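Local atomic coordinates of adenylosuccinate lyase (Francisella tularensis subsp. tularensis SCHU S4, PDB entry 4EEI), a protein that probably cleaves adenylosuccinate to AMP and fumarate, and SAICAR to AICAR and fumarate, in de novo purine biosynthesis. Residues Tyr351-Phe355 and Ile414-Tyr418; Tyr5-Ile10 and Val321-Arg325. All blocks are in the same frame, centred on the assembly; numbering follows the deposited sequence.

Contact 1. Residues Tyr351-Phe355 and Ile414-Tyr418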
loop_
_atom_site.group_PDB
_atom_site.type_symbol
_atom_site.label_atom_id
_atom_site.label_comp_id
_atom_site.label_asym_id
_atom_site.label_seq_id
_atom_site.Cartn_x
_atom_site.Cartn_y
_atom_site.Cartn_z
ATOM N N TYR B 351 23.453 26.967 -20.514
ATOM C CA TYR B 351 24.391 26.013 -19.925
ATOM C C TYR B 351 25.863 26.357 -20.190
ATOM O O TYR B 351 26.753 25.922 -19.459
ATOM C CB TYR B 351 24.086 24.597 -20.422
ATOM C CG TYR B 351 23.980 24.469 -21.922
ATOM C CD1 TYR B 351 22.747 24.535 -22.560
ATOM C CD2 TYR B 351 25.111 24.269 -22.704
ATOM C CE1 TYR B 351 22.646 24.411 -23.932
ATOM C CE2 TYR B 351 25.020 24.145 -24.073
ATOM C CZ TYR B 351 23.788 24.218 -24.683
ATOM O OH TYR B 351 23.694 24.097 -26.051
ATOM N N LEU B 352 26.121 27.131 -21.235
ATOM C CA LEU B 352 27.499 27.414 -21.627
ATOM C C LEU B 352 28.269 28.243 -20.601
ATOM O O LEU B 352 29.495 28.182 -20.548
ATOM C CB LEU B 352 27.549 28.102 -22.989
ATOM C CG LEU B 352 27.271 27.240 -24.221
ATOM C CD1 LEU B 352 27.445 28.059 -25.497
ATOM C CD2 LEU B 352 28.179 26.029 -24.246
ATOM N N SER B 353 27.555 29.025 -19.799
ATOM C CA SER B 353 28.209 29.842 -18.783
ATOM C C SER B 353 28.938 28.980 -17.762
ATOM O O SER B 353 30.077 29.276 -17.389
ATOM C CB SER B 353 27.200 30.753 -18.091
ATOM O OG SER B 353 26.706 31.719 -18.995
ATOM N N SER B 354 28.287 27.908 -17.320
ATOM C CA SER B 354 28.929 26.983 -16.396
ATOM C C SER B 354 30.163 26.355 -17.037
ATOM O O SER B 354 31.175 26.149 -16.371
ATOM C CB SER B 354 27.967 25.892 -15.930
ATOM O OG SER B 354 28.638 24.979 -15.077
ATOM N N PHE B 355 30.080 26.063 -18.333
ATOM C CA PHE B 355 31.219 25.494 -19.037
ATOM C C PHE B 355 32.400 26.456 -18.993
ATOM O O PHE B 355 33.491 26.093 -18.541
ATOM C CB PHE B 355 30.863 25.149 -20.483
ATOM C CG PHE B 355 32.056 24.783 -21.317
ATOM C CD1 PHE B 355 32.626 23.521 -21.216
ATOM C CD2 PHE B 355 32.630 25.709 -22.178
ATOM C CE1 PHE B 355 33.735 23.181 -21.971
ATOM C CE2 PHE B 355 33.739 25.378 -22.934
ATOM C CZ PHE B 355 34.293 24.110 -22.828
ATOM N N ILE B 414 29.825 21.672 -29.025
ATOM C CA ILE B 414 28.887 21.350 -27.946
ATOM C C ILE B 414 28.646 19.840 -27.893
ATOM O O ILE B 414 28.630 19.235 -26.819
ATOM C CB ILE B 414 27.555 22.109 -28.139
ATOM C CG1 ILE B 414 27.731 23.587 -27.781
ATOM C CG2 ILE B 414 26.432 21.488 -27.312
ATOM C CD1 ILE B 414 26.549 24.454 -28.173
ATOM N N LYS B 415 28.464 19.232 -29.061
ATOM C CA LYS B 415 28.294 17.784 -29.140
ATOM C C LYS B 415 29.529 17.059 -28.621
ATOM O O LYS B 415 29.421 16.083 -27.884
ATOM C CB LYS B 415 27.988 17.357 -30.580
ATOM C CG LYS B 415 26.525 17.024 -30.815
ATOM C CD LYS B 415 26.163 17.017 -32.295
ATOM C CE LYS B 415 26.959 15.995 -33.079
ATOM N NZ LYS B 415 26.510 15.916 -34.509
ATOM N N LYS B 416 30.701 17.553 -29.005
ATOM C CA LYS B 416 31.968 16.978 -28.567
ATOM C C LYS B 416 32.111 17.015 -27.066
ATOM O O LYS B 416 32.704 16.118 -26.462
ATOM C CB LYS B 416 33.129 17.772 -29.151
ATOM C CG LYS B 416 33.962 17.015 -30.150
ATOM C CD LYS B 416 33.197 16.825 -31.436
ATOM C CE LYS B 416 34.086 16.239 -32.523
ATOM N NZ LYS B 416 33.948 16.997 -33.796
ATOM N N THR B 417 31.584 18.073 -26.467
ATOM C CA THR B 417 31.772 18.314 -25.043
ATOM C C THR B 417 30.829 17.469 -24.207
ATOM O O THR B 417 31.252 16.772 -23.285
ATOM C CB THR B 417 31.571 19.807 -24.713
ATOM O OG1 THR B 417 32.526 20.586 -25.447
ATOM C CG2 THR B 417 31.751 20.071 -23.226
ATOM N N TYR B 418 29.546 17.523 -24.536
ATOM C CA TYR B 418 28.532 16.952 -23.668
ATOM C C TYR B 418 28.243 15.483 -23.942
ATOM O O TYR B 418 27.473 14.854 -23.216
ATOM C CB TYR B 418 27.263 17.794 -23.746
ATOM C CG TYR B 418 27.458 19.165 -23.152
ATOM C CD1 TYR B 418 27.369 19.359 -21.783
ATOM C CD2 TYR B 418 27.746 20.261 -23.955
ATOM C CE1 TYR B 418 27.545 20.604 -21.226
ATOM C CE2 TYR B 418 27.931 21.516 -23.404
ATOM C CZ TYR B 418 27.831 21.678 -22.038
ATOM O OH TYR B 418 28.008 22.922 -21.474
HETATM O O HOH W 1 27.749 23.397 -18.849
#
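Tyr418 OH donates a hydrogen bond to a water whose oxygen lies 2.7 Å from it, in the plane of the phenol ring, and that water in turn donates to Tyr351 O, 2.8 Å from the water oxygen. One solvent molecule thus joins the phenol to the backbone of 351-355. Within the two segments its other neighbours are carbon atoms: Tyr418 OH lies 3.4 Å from Tyr351 CD2 and 3.8 Å from Phe355 CB. The two tyrosine rings form an offset edge-to-face pair, planes at 85°, in which the CD2-CE2 edge of Tyr351 points at the face of Tyr418. Tyr351 reaches this place because its CG is held between the backbone N and the carbonyl carbon (chi1 51°). On the opposite face of the Tyr418 ring lies Thr417 CG2, toward the rim, and the same methyl meets Phe355 CE1 at 3.9 Å. Threonine suits the spot: its methyl touches both the Tyr418 and Phe355 rings, while Thr417 OG1 bonds back to Gly413 O in its own helix. Ile414 crosses Tyr351 at about a right angle, bringing its CD1 to the ring edge, 3.6 Å from Tyr351 OH, which has a weak hydrogen bond to Val345 O. Leu352 CD2 adds a looser contact, 4.3 Å from Ile414 CG1. Strands 135-140 and 143-149 pack on the tyrosines and Ile414, and Cys188 of a second subunit lies against Phe355, Thr417 and Tyr418. The Tyr351 side chain is about 10 Å from a bound succinate, too far to bind it. Helices 352-363 and 411-418 are therefore joined by aromatic and aliphatic packing around one hydrated hydroxyl. Tyrosine suits position 418 because its ring fills the buried interface while the water satisfies its polar end.

Contact 2. Residues Tyr5-Ile10 and Val321-Arg325. With AMP (adenosine monophosphate), chain C.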
loop_
_atom_site.group_PDB
_atom_site.type_symbol
_atom_site.label_atom_id
_atom_site.label_comp_id
_atom_site.label_asym_id
_atom_site.label_seq_id
_atom_site.Cartn_x
_atom_site.Cartn_y
_atom_site.Cartn_z
ATOM N N TYR B 5 -7.542 -7.348 -22.089
ATOM C CA TYR B 5 -6.097 -7.471 -21.890
ATOM C C TYR B 5 -5.618 -8.915 -21.725
ATOM O O TYR B 5 -4.490 -9.154 -21.309
ATOM C CB TYR B 5 -5.658 -6.670 -20.658
ATOM C CG TYR B 5 -6.170 -5.245 -20.638
ATOM C CD1 TYR B 5 -5.868 -4.362 -21.665
ATOM C CD2 TYR B 5 -6.940 -4.785 -19.582
ATOM C CE1 TYR B 5 -6.334 -3.044 -21.645
ATOM C CE2 TYR B 5 -7.403 -3.478 -19.545
ATOM C CZ TYR B 5 -7.102 -2.616 -20.581
ATOM O OH TYR B 5 -7.574 -1.314 -20.545
ATOM N N ASP B 6 -6.473 -9.872 -22.051
ATOM C CA ASP B 6 -6.188 -11.274 -21.768
ATOM C C ASP B 6 -5.186 -11.848 -22.767
ATOM O O ASP B 6 -5.456 -11.910 -23.958
ATOM C CB ASP B 6 -7.494 -12.086 -21.810
ATOM C CG ASP B 6 -7.340 -13.486 -21.242
ATOM O OD1 ASP B 6 -6.225 -14.039 -21.303
ATOM O OD2 ASP B 6 -8.340 -14.039 -20.733
ATOM N N VAL B 7 -4.036 -12.280 -22.274
ATOM C CA VAL B 7 -3.067 -12.975 -23.110
ATOM C C VAL B 7 -3.365 -14.457 -22.982
ATOM O O VAL B 7 -3.209 -15.026 -21.905
ATOM C CB VAL B 7 -1.632 -12.709 -22.641
ATOM C CG1 VAL B 7 -0.635 -13.463 -23.526
ATOM C CG2 VAL B 7 -1.345 -11.207 -22.647
ATOM N N ALA B 8 -3.781 -15.072 -24.084
ATOM C CA ALA B 8 -4.355 -16.418 -24.067
ATOM C C ALA B 8 -3.500 -17.462 -23.349
ATOM O O ALA B 8 -4.014 -18.244 -22.548
ATOM C CB ALA B 8 -4.697 -16.871 -25.491
ATOM N N GLU B 9 -2.200 -17.480 -23.628
ATOM C CA GLU B 9 -1.347 -18.533 -23.086
ATOM C C GLU B 9 -1.126 -18.366 -21.590
ATOM O O GLU B 9 -0.839 -19.335 -20.885
ATOM C CB GLU B 9 -0.007 -18.596 -23.821
ATOM C CG GLU B 9 0.820 -17.330 -23.718
ATOM C CD GLU B 9 0.737 -16.497 -24.982
ATOM O OE1 GLU B 9 1.784 -15.951 -25.400
ATOM O OE2 GLU B 9 -0.376 -16.389 -25.555
ATOM N N ILE B 10 -1.262 -17.140 -21.085
ATOM C CA ILE B 10 -1.123 -16.943 -19.644
ATOM C C ILE B 10 -2.414 -17.322 -18.915
ATOM O O ILE B 10 -2.382 -18.003 -17.896
ATOM C CB ILE B 10 -0.708 -15.503 -19.302
ATOM C CG1 ILE B 10 0.551 -15.121 -20.085
ATOM C CG2 ILE B 10 -0.483 -15.345 -17.796
ATOM C CD1 ILE B 10 1.732 -16.068 -19.865
ATOM N N VAL B 321 2.818 -9.877 -18.327
ATOM C CA VAL B 321 3.125 -10.294 -19.691
ATOM C C VAL B 321 2.525 -9.316 -20.709
ATOM O O VAL B 321 3.201 -8.892 -21.657
ATOM C CB VAL B 321 2.658 -11.730 -19.959
ATOM C CG1 VAL B 321 2.795 -12.070 -21.440
ATOM C CG2 VAL B 321 3.480 -12.708 -19.115
ATOM N N TYR B 322 1.264 -8.944 -20.509
ATOM C CA TYR B 322 0.620 -7.948 -21.382
ATOM C C TYR B 322 1.427 -6.654 -21.438
ATOM O O TYR B 322 1.662 -6.105 -22.516
ATOM C CB TYR B 322 -0.808 -7.637 -20.906
ATOM C CG TYR B 322 -1.495 -6.558 -21.731
ATOM C CD1 TYR B 322 -2.233 -6.888 -22.850
ATOM C CD2 TYR B 322 -1.404 -5.210 -21.378
ATOM C CE1 TYR B 322 -2.859 -5.916 -23.616
ATOM C CE2 TYR B 322 -2.027 -4.222 -22.145
ATOM C CZ TYR B 322 -2.754 -4.590 -23.253
ATOM O OH TYR B 322 -3.380 -3.634 -24.029
ATOM N N ALA B 323 1.862 -6.177 -20.283
ATOM C CA ALA B 323 2.517 -4.874 -20.222
ATOM C C ALA B 323 3.900 -4.920 -20.850
ATOM O O ALA B 323 4.289 -3.988 -21.542
ATOM C CB ALA B 323 2.592 -4.355 -18.771
ATOM N N LEU B 324 4.652 -5.990 -20.604
ATOM C CA LEU B 324 6.005 -6.092 -21.165
ATOM C C LEU B 324 5.971 -6.188 -22.685
ATOM O O LEU B 324 6.845 -5.644 -23.364
ATOM C CB LEU B 324 6.750 -7.299 -20.596
ATOM C CG LEU B 324 7.064 -7.238 -19.099
ATOM C CD1 LEU B 324 7.573 -8.578 -18.633
ATOM C CD2 LEU B 324 8.112 -6.154 -18.833
ATOM N N ARG B 325 4.987 -6.904 -23.226
ATOM C CA ARG B 325 4.858 -7.029 -24.681
ATOM C C ARG B 325 4.416 -5.727 -25.301
ATOM O O ARG B 325 4.912 -5.327 -26.363
ATOM C CB ARG B 325 3.870 -8.142 -25.051
ATOM C CG ARG B 325 4.308 -9.525 -24.594
ATOM C CD ARG B 325 3.419 -10.622 -25.149
ATOM N NE ARG B 325 3.868 -11.934 -24.677
ATOM C CZ ARG B 325 3.222 -13.073 -24.903
ATOM N NH1 ARG B 325 2.089 -13.074 -25.591
ATOM N NH2 ARG B 325 3.710 -14.211 -24.430
HETATM P P AMP C . -7.539 1.444 -22.312
HETATM O O1P AMP C . -7.345 -0.013 -22.643
HETATM O O2P AMP C . -6.263 2.183 -22.008
HETATM O O3P AMP C . -8.655 1.704 -21.337
HETATM O "O5'" AMP C . -8.051 2.092 -23.690
HETATM C "C5'" AMP C . -8.487 3.448 -23.745
HETATM C "C4'" AMP C . -9.291 3.661 -25.021
HETATM O "O4'" AMP C . -9.799 4.996 -25.075
HETATM C "C3'" AMP C . -8.420 3.466 -26.250
HETATM O "O3'" AMP C . -9.135 2.674 -27.199
HETATM C "C2'" AMP C . -8.216 4.858 -26.803
HETATM O "O2'" AMP C . -8.150 4.839 -28.227
HETATM C "C1'" AMP C . -9.450 5.599 -26.323
HETATM N N9 AMP C . -9.187 7.048 -26.159
HETATM C C8 AMP C . -8.128 7.725 -26.636
HETATM N N7 AMP C . -8.204 9.040 -26.308
HETATM C C5 AMP C . -9.338 9.215 -25.606
HETATM C C6 AMP C . -10.027 10.351 -24.957
HETATM N N6 AMP C . -9.504 11.599 -24.994
HETATM N N1 AMP C . -11.196 10.101 -24.327
HETATM C C2 AMP C . -11.726 8.866 -24.283
HETATM N N3 AMP C . -11.156 7.789 -24.850
HETATM C C4 AMP C . -9.982 7.898 -25.513
#
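Arg325 holds Glu9 OE1 end-on with both terminal nitrogens, in a salt bridge at 2.9 Å from Arg325 NH1 and 2.8 Å from Arg325 NH2. The oxygen sits in the guanidinium plane, but the carboxylate is turned 48° from it, and both nitrogens reach the oxygen from the same face. Arginine gets there with a chain extended from CG to NE, whereas Glu9 starts with CG between its backbone N and carbonyl carbon (chi1 61°) and bends again at chi2. Val321 CG1 lies against one face of the guanidinium, toward its rim, Val7 CG1 approaches Arg325 NH1 to 3.4 Å, and Arg325 NE has a salt bridge to Asp116. At the N-cap, Val7 also packs CG2 on Tyr322 CB, while Val7 O accepts from Ile10 N. Ile10 and Val321 meet tip to tip, Ile10 CD1 3.9 Å from Val321 CG2. Tyr322 has CG opposite its backbone N (chi1 177°), offering a face to Tyr5 CB, which forms a CH-pi contact over the ring centre. The Tyr5 ring edge also points at that face, Tyr5 CD1 3.5 Å from Tyr322 CZ. Tyr5 OH donates to AMP O1P at a very short, doubtful 2.5 Å; AMP is also bonded by Arg4 and Asn276 of this chain and by Lys66, Ser306, Gln212 and Arg310 of a third subunit. The chain start gives Tyr5, packed on Tyr322, to a nucleotide pocket shared between subunits. It lies on helix 304-333, with helix 94-131 beside Glu9, Ile10 and Val321 and helix 272-293, through Asn276 and Met280, against the two tyrosines.

The two contacts lie far apart, about 29 Å between nearest atoms, and share no helix. Contact 1, some 36 Å from the centre of the chain, joins two short late helices in a distal part of the fold; its touching residues are almost all buried, and its one polar link across passes through water. Contact 2, about 14 Å from the centre, sets the start of the chain on the long helix 304-333; it is only partly buried, and it grades from a salt bridge through aliphatic packing to a ring pair. Both use an edge-to-face tyrosine pair, but only contact 2 hydrogen-bonds to AMP. Each also meets another subunit, the second and third respectively.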